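Local structure of RTX-adhesin (Marinomonas primoryensis, 5IRB) at residues 217-222 and 288-293; 234-239 and 274-279; 245-250 and 294-299; 259-264 and 279-284. The protein helps bind its Antarctic bacterium to diatoms and ice as a giant calcium-binding adhesin, of which this piece comprises three successive beta-sandwich domains. All blocks are in the same frame, centred on the assembly; numbering follows the deposited sequence.

Contact 1 of 4, residues 217-222 and 288-293; sequences VTVNAI and FDAVVT
V217 and V292 meet methyl to methyl, CG2 of V217 to CG2 of V292, at 3.5 Å, tighter than usual van der Waals contact. In both valines CG1 is anti to the backbone N (chi1 167° in V217, 172° in V292), which leaves CG2 beside the N and facing the partner. A290 presents its CB to two valines: it lies 3.8 Å from V219 CG2 and 4.2 Å from V217 CG1. The two strands, 216-219 and 287-295, belong to different sheets. The axes of the short segments approach to 7.6 Å, with directions 144° apart, and side-chain packing, not backbone pairing, joins them. This is the face-to-face packing of a beta sandwich. V239 of strand 236-244 and L256 of strand 253-258 extend the same interior around F288. Between the two segments the F288 end is looser. V219 CG1 is 4.4 Å from F288 CE1. I222 and F288 reach toward each other from opposite directions, and I222 CD1 lies 4.0 Å from F288 CZ. Both methyls approach obliquely. T218, D289 and V291 alternate with the packed residues and point away from the interface. T218 OG1 hydrogen-bonds to T242 OG1 and D289 OD1 to S307 OG, each within its own sheet.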
# COMPACT_ATOMS: atom_id res chain seq x y z
N VAL A 217 -26.19 29.03 -19.95
CA VAL A 217 -26.53 28.94 -21.35
C VAL A 217 -27.64 29.92 -21.68
O VAL A 217 -28.62 30.02 -20.94
CB VAL A 217 -26.97 27.51 -21.68
CG1 VAL A 217 -27.64 27.44 -23.04
CG2 VAL A 217 -25.76 26.60 -21.64
N THR A 218 -27.49 30.65 -22.79
CA THR A 218 -28.52 31.58 -23.25
C THR A 218 -28.89 31.29 -24.70
O THR A 218 -28.10 30.69 -25.43
CB THR A 218 -28.03 33.06 -23.15
OG1 THR A 218 -26.96 33.29 -24.08
CG2 THR A 218 -27.54 33.39 -21.74
N VAL A 219 -30.09 31.71 -25.12
CA VAL A 219 -30.48 31.64 -26.53
C VAL A 219 -30.81 33.06 -27.01
O VAL A 219 -31.62 33.77 -26.39
CB VAL A 219 -31.70 30.72 -26.74
CG1 VAL A 219 -32.07 30.62 -28.22
CG2 VAL A 219 -31.46 29.31 -26.11
N ASN A 220 -30.23 33.45 -28.15
CA ASN A 220 -30.53 34.76 -28.70
C ASN A 220 -31.94 34.80 -29.27
O ASN A 220 -32.63 33.79 -29.33
CB ASN A 220 -29.52 35.12 -29.80
CG ASN A 220 -28.09 35.15 -29.28
OD1 ASN A 220 -27.84 35.57 -28.15
ND2 ASN A 220 -27.15 34.66 -30.10
N ALA A 221 -32.36 35.99 -29.70
CA ALA A 221 -33.62 36.19 -30.38
C ALA A 221 -33.74 35.26 -31.58
O ALA A 221 -32.74 34.97 -32.26
CB ALA A 221 -33.75 37.67 -30.81
N ILE A 222 -34.95 34.78 -31.82
CA ILE A 222 -35.19 33.89 -32.95
C ILE A 222 -35.48 34.75 -34.17
O ILE A 222 -36.58 35.27 -34.32
CB ILE A 222 -36.36 32.93 -32.66
CG1 ILE A 222 -36.17 32.25 -31.30
CG2 ILE A 222 -36.55 31.94 -33.81
CD1 ILE A 222 -34.84 31.58 -31.12
N PHE A 288 -38.43 26.47 -26.50
CA PHE A 288 -37.58 25.28 -26.42
C PHE A 288 -36.35 25.54 -25.57
O PHE A 288 -36.02 26.69 -25.27
CB PHE A 288 -37.19 24.83 -27.83
CG PHE A 288 -36.38 25.84 -28.58
CD1 PHE A 288 -35.03 25.98 -28.36
CD2 PHE A 288 -37.01 26.71 -29.47
CE1 PHE A 288 -34.29 26.93 -29.05
CE2 PHE A 288 -36.29 27.66 -30.15
CZ PHE A 288 -34.94 27.79 -29.95
N ASP A 289 -35.68 24.46 -25.19
CA ASP A 289 -34.49 24.55 -24.38
C ASP A 289 -33.25 24.29 -25.21
O ASP A 289 -33.27 23.49 -26.16
CB ASP A 289 -34.53 23.54 -23.23
CG ASP A 289 -35.48 23.96 -22.13
OD1 ASP A 289 -35.81 25.16 -22.07
OD2 ASP A 289 -35.90 23.10 -21.34
N ALA A 290 -32.16 24.94 -24.85
CA ALA A 290 -30.87 24.57 -25.38
C ALA A 290 -30.12 23.92 -24.22
O ALA A 290 -30.02 24.51 -23.13
CB ALA A 290 -30.13 25.79 -25.94
N VAL A 291 -29.62 22.71 -24.43
CA VAL A 291 -28.93 21.97 -23.36
C VAL A 291 -27.47 21.71 -23.70
O VAL A 291 -27.17 21.14 -24.75
CB VAL A 291 -29.62 20.64 -23.06
CG1 VAL A 291 -28.90 19.89 -21.90
CG2 VAL A 291 -31.07 20.88 -22.70
N VAL A 292 -26.57 22.18 -22.85
CA VAL A 292 -25.13 21.94 -23.06
C VAL A 292 -24.64 20.84 -22.11
O VAL A 292 -24.93 20.85 -20.92
CB VAL A 292 -24.32 23.22 -22.87
CG1 VAL A 292 -22.80 22.93 -22.90
CG2 VAL A 292 -24.71 24.24 -23.97
N THR A 293 -23.96 19.85 -22.69
CA THR A 293 -23.42 18.72 -21.93
C THR A 293 -21.92 18.95 -21.70
O THR A 293 -21.16 19.08 -22.66
CB THR A 293 -23.65 17.38 -22.64
OG1 THR A 293 -25.05 17.11 -22.68
CG2 THR A 293 -22.93 16.24 -21.87

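Contact 2 of 4, residues 234-239 and 274-279; sequences AGTVAV and SVDVAG
V239 overlaps V277 on the inner face of the sheet, CG2 of V239 lying 3.6 Å from CG2 of V277. The two side chains are diagonal neighbours, since V239 pairs with V275 and V277 with V237. In V239 and V277 CG1 is anti to the backbone N (chi1 178° and -180°), which places the two CG2 methyls against each other. L282 of helix 279-284 and residues of strand 253-258 cover this valine face. The backbones form an antiparallel pair. V237 and V277 are a hydrogen-bonded pair, with V237 N to V277 O at 2.7 Å and almost straight, and V277 N to V237 O at 2.8 Å. V239 and V275 repeat the pattern. T236 with A278 and A238 with D276 are the non-hydrogen-bonded pairs. These strands are the middle and one outer strand of the three-stranded sheet of the sandwich, with strand 216-219 on the far side of 236-244. The other face carries small and polar residues. T236 crosses D276 at about a right angle, its CG2 3.5 Å from D276 CB. A238 CB sits between D276 OD1, at 3.7 Å, and S274 OG. This face is largely exposed. At the strand end A278 takes the N-cap position of helix 279-284. The next residue, G279, gives its N to G235 O at 2.8 Å.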
# COMPACT_ATOMS: atom_id res chain seq x y z
N ALA A 234 -40.63 29.36 -44.11
CA ALA A 234 -40.38 28.63 -45.35
C ALA A 234 -38.95 28.09 -45.46
O ALA A 234 -38.71 27.10 -46.16
CB ALA A 234 -40.71 29.52 -46.55
N GLY A 235 -38.01 28.74 -44.78
CA GLY A 235 -36.60 28.46 -44.98
C GLY A 235 -35.85 27.86 -43.80
O GLY A 235 -36.38 27.05 -43.05
N THR A 236 -34.58 28.25 -43.67
CA THR A 236 -33.73 27.77 -42.60
C THR A 236 -33.44 28.95 -41.69
O THR A 236 -33.24 30.06 -42.17
CB THR A 236 -32.41 27.19 -43.13
OG1 THR A 236 -32.69 26.03 -43.93
CG2 THR A 236 -31.49 26.79 -41.99
N VAL A 237 -33.47 28.73 -40.38
CA VAL A 237 -33.15 29.79 -39.44
C VAL A 237 -31.96 29.41 -38.56
O VAL A 237 -31.93 28.32 -37.99
CB VAL A 237 -34.36 30.14 -38.55
CG1 VAL A 237 -33.92 31.02 -37.39
CG2 VAL A 237 -35.42 30.84 -39.36
N ALA A 238 -31.00 30.32 -38.44
CA ALA A 238 -29.84 30.11 -37.57
C ALA A 238 -30.19 30.45 -36.13
O ALA A 238 -30.38 31.63 -35.79
CB ALA A 238 -28.65 30.95 -38.05
N VAL A 239 -30.30 29.43 -35.29
CA VAL A 239 -30.52 29.65 -33.87
C VAL A 239 -29.18 29.66 -33.13
O VAL A 239 -28.37 28.74 -33.29
CB VAL A 239 -31.44 28.56 -33.29
CG1 VAL A 239 -31.63 28.76 -31.80
CG2 VAL A 239 -32.79 28.56 -34.05
N SER A 274 -24.12 28.22 -32.72
CA SER A 274 -25.20 28.46 -33.68
C SER A 274 -25.52 27.15 -34.40
O SER A 274 -24.62 26.31 -34.60
CB SER A 274 -24.83 29.56 -34.69
OG SER A 274 -25.91 29.83 -35.56
N VAL A 275 -26.79 26.95 -34.73
CA VAL A 275 -27.18 25.77 -35.48
C VAL A 275 -28.33 26.10 -36.42
O VAL A 275 -29.20 26.92 -36.09
CB VAL A 275 -27.54 24.60 -34.53
CG1 VAL A 275 -28.68 24.97 -33.60
CG2 VAL A 275 -27.84 23.33 -35.31
N ASP A 276 -28.32 25.48 -37.60
CA ASP A 276 -29.38 25.74 -38.57
C ASP A 276 -30.62 24.89 -38.30
O ASP A 276 -30.55 23.67 -38.21
CB ASP A 276 -28.85 25.52 -39.99
CG ASP A 276 -27.98 26.68 -40.49
OD1 ASP A 276 -27.95 27.76 -39.85
OD2 ASP A 276 -27.30 26.51 -41.52
N VAL A 277 -31.75 25.56 -38.18
CA VAL A 277 -33.01 24.91 -37.85
C VAL A 277 -34.04 25.14 -38.95
O VAL A 277 -34.14 26.24 -39.48
CB VAL A 277 -33.54 25.45 -36.51
CG1 VAL A 277 -34.85 24.78 -36.14
CG2 VAL A 277 -32.49 25.24 -35.42
N ALA A 278 -34.80 24.11 -39.31
CA ALA A 278 -35.90 24.28 -40.25
C ALA A 278 -36.95 25.24 -39.70
O ALA A 278 -37.45 25.07 -38.59
CB ALA A 278 -36.54 22.93 -40.56
N GLY A 279 -37.33 26.22 -40.51
CA GLY A 279 -38.33 27.20 -40.11
C GLY A 279 -39.67 26.59 -39.76
O GLY A 279 -40.39 27.10 -38.89

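Contact 3 of 4, residues 245-250 and 294-299; sequences GGDIAE and SSDAAG. With CA (calcium ion), chain D.
This contact contributes to a calcium site at the domain's N-terminal end, between the loop after strand 236-244 and the turn after strand 287-295. D296 binds the calcium ion through OD2 at 2.2 Å. D209 and S211 O, from the linker before the domain, bind the same ion. D247 reaches it indirectly: its OD2 accepts a hydrogen bond from calcium-bound water 2. D247 OD2 also takes the backbone N of D213. The same oxygen lies 3.5 Å from D296 CB. The two carboxylates cross with planes 68° apart, and D247 OD2 and D296 OD2 stay 4.5 Å from each other. With chi1 at 67°, D296 holds CG between its N and carbonyl carbon, and OD2 faces the metal. D296 OD1 accepts from N300 N. Water 1 joins the backbones: it lies 2.6 Å from D247 O, to which it probably donates, and accepts from S295 N. S294 OG packs 3.3 Å from I248 CA, while its hydrogen-bond partner is D252 OD2. Turns of type II', G245 to I248, and type I, D296 to G299, shape the two sides. Such a calcium site, shared by linker and domain loops, is characteristic of interdomain junctions in calcium-dependent adhesins.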
# COMPACT_ATOMS: atom_id res chain seq x y z
N GLY A 245 -18.98 29.43 -18.35
CA GLY A 245 -18.99 29.23 -16.91
C GLY A 245 -18.92 27.77 -16.50
O GLY A 245 -19.09 26.86 -17.32
N GLY A 246 -18.71 27.53 -15.21
CA GLY A 246 -18.65 26.16 -14.70
C GLY A 246 -17.66 25.34 -15.50
O GLY A 246 -16.56 25.82 -15.81
N ASP A 247 -18.04 24.12 -15.86
CA ASP A 247 -17.19 23.25 -16.65
C ASP A 247 -17.49 23.28 -18.14
O ASP A 247 -16.99 22.44 -18.90
CB ASP A 247 -17.32 21.81 -16.14
CG ASP A 247 -16.61 21.62 -14.84
OD1 ASP A 247 -15.50 22.17 -14.67
OD2 ASP A 247 -17.21 20.99 -13.96
N ILE A 248 -18.30 24.24 -18.58
CA ILE A 248 -18.59 24.36 -20.01
C ILE A 248 -17.29 24.65 -20.76
O ILE A 248 -16.49 25.49 -20.34
CB ILE A 248 -19.65 25.46 -20.31
CG1 ILE A 248 -21.01 25.08 -19.69
CG2 ILE A 248 -19.78 25.69 -21.80
CD1 ILE A 248 -22.11 26.15 -19.86
N ALA A 249 -17.09 23.98 -21.89
CA ALA A 249 -15.84 24.15 -22.62
C ALA A 249 -16.07 24.14 -24.12
O ALA A 249 -17.04 23.55 -24.59
CB ALA A 249 -14.87 23.05 -22.23
N GLU A 250 -15.19 24.80 -24.86
CA GLU A 250 -15.17 24.69 -26.32
C GLU A 250 -15.28 23.24 -26.75
O GLU A 250 -14.58 22.39 -26.22
CB GLU A 250 -13.89 25.28 -26.90
CG GLU A 250 -13.87 25.28 -28.43
CD GLU A 250 -12.56 25.80 -28.99
OE1 GLU A 250 -11.68 26.18 -28.20
OE2 GLU A 250 -12.43 25.84 -30.24
N SER A 294 -21.53 19.04 -20.43
CA SER A 294 -20.12 19.23 -20.10
C SER A 294 -19.56 18.14 -19.19
O SER A 294 -20.26 17.28 -18.68
CB SER A 294 -19.92 20.60 -19.46
OG SER A 294 -20.45 21.66 -20.28
N SER A 295 -18.25 18.19 -19.00
CA SER A 295 -17.59 17.27 -18.09
C SER A 295 -16.36 17.93 -17.49
O SER A 295 -15.79 18.85 -18.08
CB SER A 295 -17.27 15.97 -18.84
OG SER A 295 -16.32 16.25 -19.84
N ASP A 296 -15.99 17.51 -16.28
CA ASP A 296 -14.73 17.94 -15.66
C ASP A 296 -13.62 16.91 -15.90
O ASP A 296 -13.85 15.87 -16.53
CB ASP A 296 -14.95 18.26 -14.16
CG ASP A 296 -15.29 17.02 -13.30
OD1 ASP A 296 -15.22 15.88 -13.80
OD2 ASP A 296 -15.62 17.21 -12.10
N ALA A 297 -12.41 17.20 -15.44
CA ALA A 297 -11.27 16.31 -15.70
C ALA A 297 -11.45 14.96 -15.04
O ALA A 297 -10.96 13.96 -15.55
CB ALA A 297 -9.94 16.96 -15.23
N ALA A 298 -12.15 14.91 -13.91
CA ALA A 298 -12.47 13.63 -13.26
C ALA A 298 -13.41 12.75 -14.05
O ALA A 298 -13.51 11.57 -13.75
CB ALA A 298 -13.05 13.87 -11.88
N GLY A 299 -14.10 13.32 -15.04
CA GLY A 299 -14.99 12.53 -15.87
C GLY A 299 -16.46 12.61 -15.49
O GLY A 299 -17.28 11.91 -16.08
CA CA D . -15.67 18.45 -10.28
O HOH W 1 -16.81 20.41 -20.56
O HOH W 2 -16.53 20.42 -11.60
O HOH W 3 -15.90 19.57 -8.50
O HOH W 4 -13.68 19.51 -10.93

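Contact 4 of 4, residues 259-264 and 279-284; sequences NGETYT and GSDLAA
D281 turns its carboxylate between Y263 and N259, and each oxygen takes one of them. Y263 OH donates to D281 OD2 in a very short bond of 2.5 Å. The carboxylate oxygen lies at the ring edge, in the ring plane, while the carboxylate itself is turned 70° from the ring. The phenol oxygen also receives A278 N. N259 crosses D281 at about a right angle. Its ND2 donates to D281 OD1 at 3.1 Å, on the anti side and 22° out of the carboxylate plane. The amide and carboxylate planes are 67° apart. N259 CG is anti to the backbone N, which carries the amide along the helix to A284, where CB touches ND2 at 3.5 Å. E261 meets D281 with its chain: CG lies 3.5 Å from D281 OD2. The chain bends at chi2, and E261 OE2 lies 5.3 Å from D281 OD2, so the like charges are not in contact. D281 is buried, and the two hydrogen bonds satisfy one oxygen each. N259 and G260 have the type I' angles typical of a tight hairpin, here of strands 253-258 and 261-266, fastened to helix 279-284 where the chain crosses between sheets of the beta sandwich.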
# COMPACT_ATOMS: atom_id res chain seq x y z
N ASN A 259 -39.96 21.07 -31.96
CA ASN A 259 -41.02 20.40 -32.69
C ASN A 259 -40.76 18.90 -32.89
O ASN A 259 -41.04 18.34 -33.96
CB ASN A 259 -41.23 21.10 -34.04
CG ASN A 259 -42.52 20.69 -34.70
OD1 ASN A 259 -43.48 20.33 -34.03
ND2 ASN A 259 -42.55 20.73 -36.03
N GLY A 260 -40.26 18.25 -31.85
CA GLY A 260 -39.95 16.83 -31.95
C GLY A 260 -38.66 16.51 -32.69
O GLY A 260 -38.30 15.35 -32.81
N GLU A 261 -37.97 17.53 -33.20
CA GLU A 261 -36.73 17.28 -33.95
C GLU A 261 -35.52 17.62 -33.09
O GLU A 261 -35.53 18.59 -32.34
CB GLU A 261 -36.69 18.09 -35.25
CG GLU A 261 -37.70 17.67 -36.31
CD GLU A 261 -37.46 16.26 -36.84
OE1 GLU A 261 -36.33 15.74 -36.68
OE2 GLU A 261 -38.41 15.68 -37.43
N THR A 262 -34.48 16.81 -33.21
CA THR A 262 -33.26 17.07 -32.46
C THR A 262 -32.21 17.77 -33.33
O THR A 262 -31.90 17.31 -34.43
CB THR A 262 -32.69 15.78 -31.90
OG1 THR A 262 -33.69 15.15 -31.08
CG2 THR A 262 -31.44 16.06 -31.09
N TYR A 263 -31.68 18.88 -32.83
CA TYR A 263 -30.63 19.62 -33.53
C TYR A 263 -29.41 19.69 -32.62
O TYR A 263 -29.56 19.88 -31.41
CB TYR A 263 -31.13 21.05 -33.87
CG TYR A 263 -32.22 21.11 -34.93
CD1 TYR A 263 -33.57 21.04 -34.58
CD2 TYR A 263 -31.91 21.27 -36.28
CE1 TYR A 263 -34.57 21.10 -35.54
CE2 TYR A 263 -32.89 21.33 -37.24
CZ TYR A 263 -34.22 21.25 -36.87
OH TYR A 263 -35.19 21.32 -37.84
N THR A 264 -28.20 19.56 -33.18
CA THR A 264 -26.99 19.65 -32.35
C THR A 264 -25.91 20.50 -33.00
O THR A 264 -25.84 20.63 -34.22
CB THR A 264 -26.36 18.25 -32.06
OG1 THR A 264 -26.02 17.62 -33.30
CG2 THR A 264 -27.29 17.35 -31.22
N GLY A 279 -37.33 26.22 -40.51
CA GLY A 279 -38.33 27.20 -40.11
C GLY A 279 -39.67 26.59 -39.76
O GLY A 279 -40.39 27.10 -38.89
N SER A 280 -40.01 25.50 -40.44
CA SER A 280 -41.29 24.84 -40.18
C SER A 280 -41.33 24.34 -38.74
O SER A 280 -42.38 24.34 -38.11
CB SER A 280 -41.52 23.68 -41.17
OG SER A 280 -40.43 22.78 -41.18
N ASP A 281 -40.18 23.93 -38.21
CA ASP A 281 -40.10 23.49 -36.83
C ASP A 281 -40.29 24.64 -35.85
O ASP A 281 -40.99 24.51 -34.85
CB ASP A 281 -38.78 22.77 -36.59
CG ASP A 281 -38.74 21.42 -37.26
OD1 ASP A 281 -39.83 20.84 -37.45
OD2 ASP A 281 -37.63 20.92 -37.57
N LEU A 282 -39.66 25.77 -36.13
CA LEU A 282 -39.80 26.91 -35.24
C LEU A 282 -41.22 27.45 -35.29
O LEU A 282 -41.73 27.96 -34.29
CB LEU A 282 -38.79 28.01 -35.60
CG LEU A 282 -37.34 27.59 -35.36
CD1 LEU A 282 -36.37 28.47 -36.14
CD2 LEU A 282 -37.02 27.60 -33.88
N ALA A 283 -41.85 27.35 -36.46
CA ALA A 283 -43.26 27.73 -36.64
C ALA A 283 -44.23 26.91 -35.80
O ALA A 283 -45.27 27.40 -35.38
CB ALA A 283 -43.65 27.63 -38.11
N ALA A 284 -43.88 25.66 -35.51
CA ALA A 284 -44.81 24.78 -34.81
C ALA A 284 -44.54 24.78 -33.31
O ALA A 284 -45.40 24.43 -32.51
CB ALA A 284 -44.72 23.37 -35.36

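All four contacts lie in the last beta-sandwich domain of the chain. Contact 1 faces its two sheets against each other. Contact 2 pairs strands within the three-stranded sheet, and its centre is about 14 Å from that of contact 1. Contact 4 is about 9 Å from contact 2, centre to centre, and shares G279. Along the chain contacts 2 and 4 are nested inside the loop closed by contact 1, and their own segments alternate. L282 of contact 4 packs on F288 and V237, which joins these three. The centre of contact 3 is about 28 Å from those of contacts 2 and 4, but strand 287-295 connects it to contact 1. The core thus reaches the calcium junction.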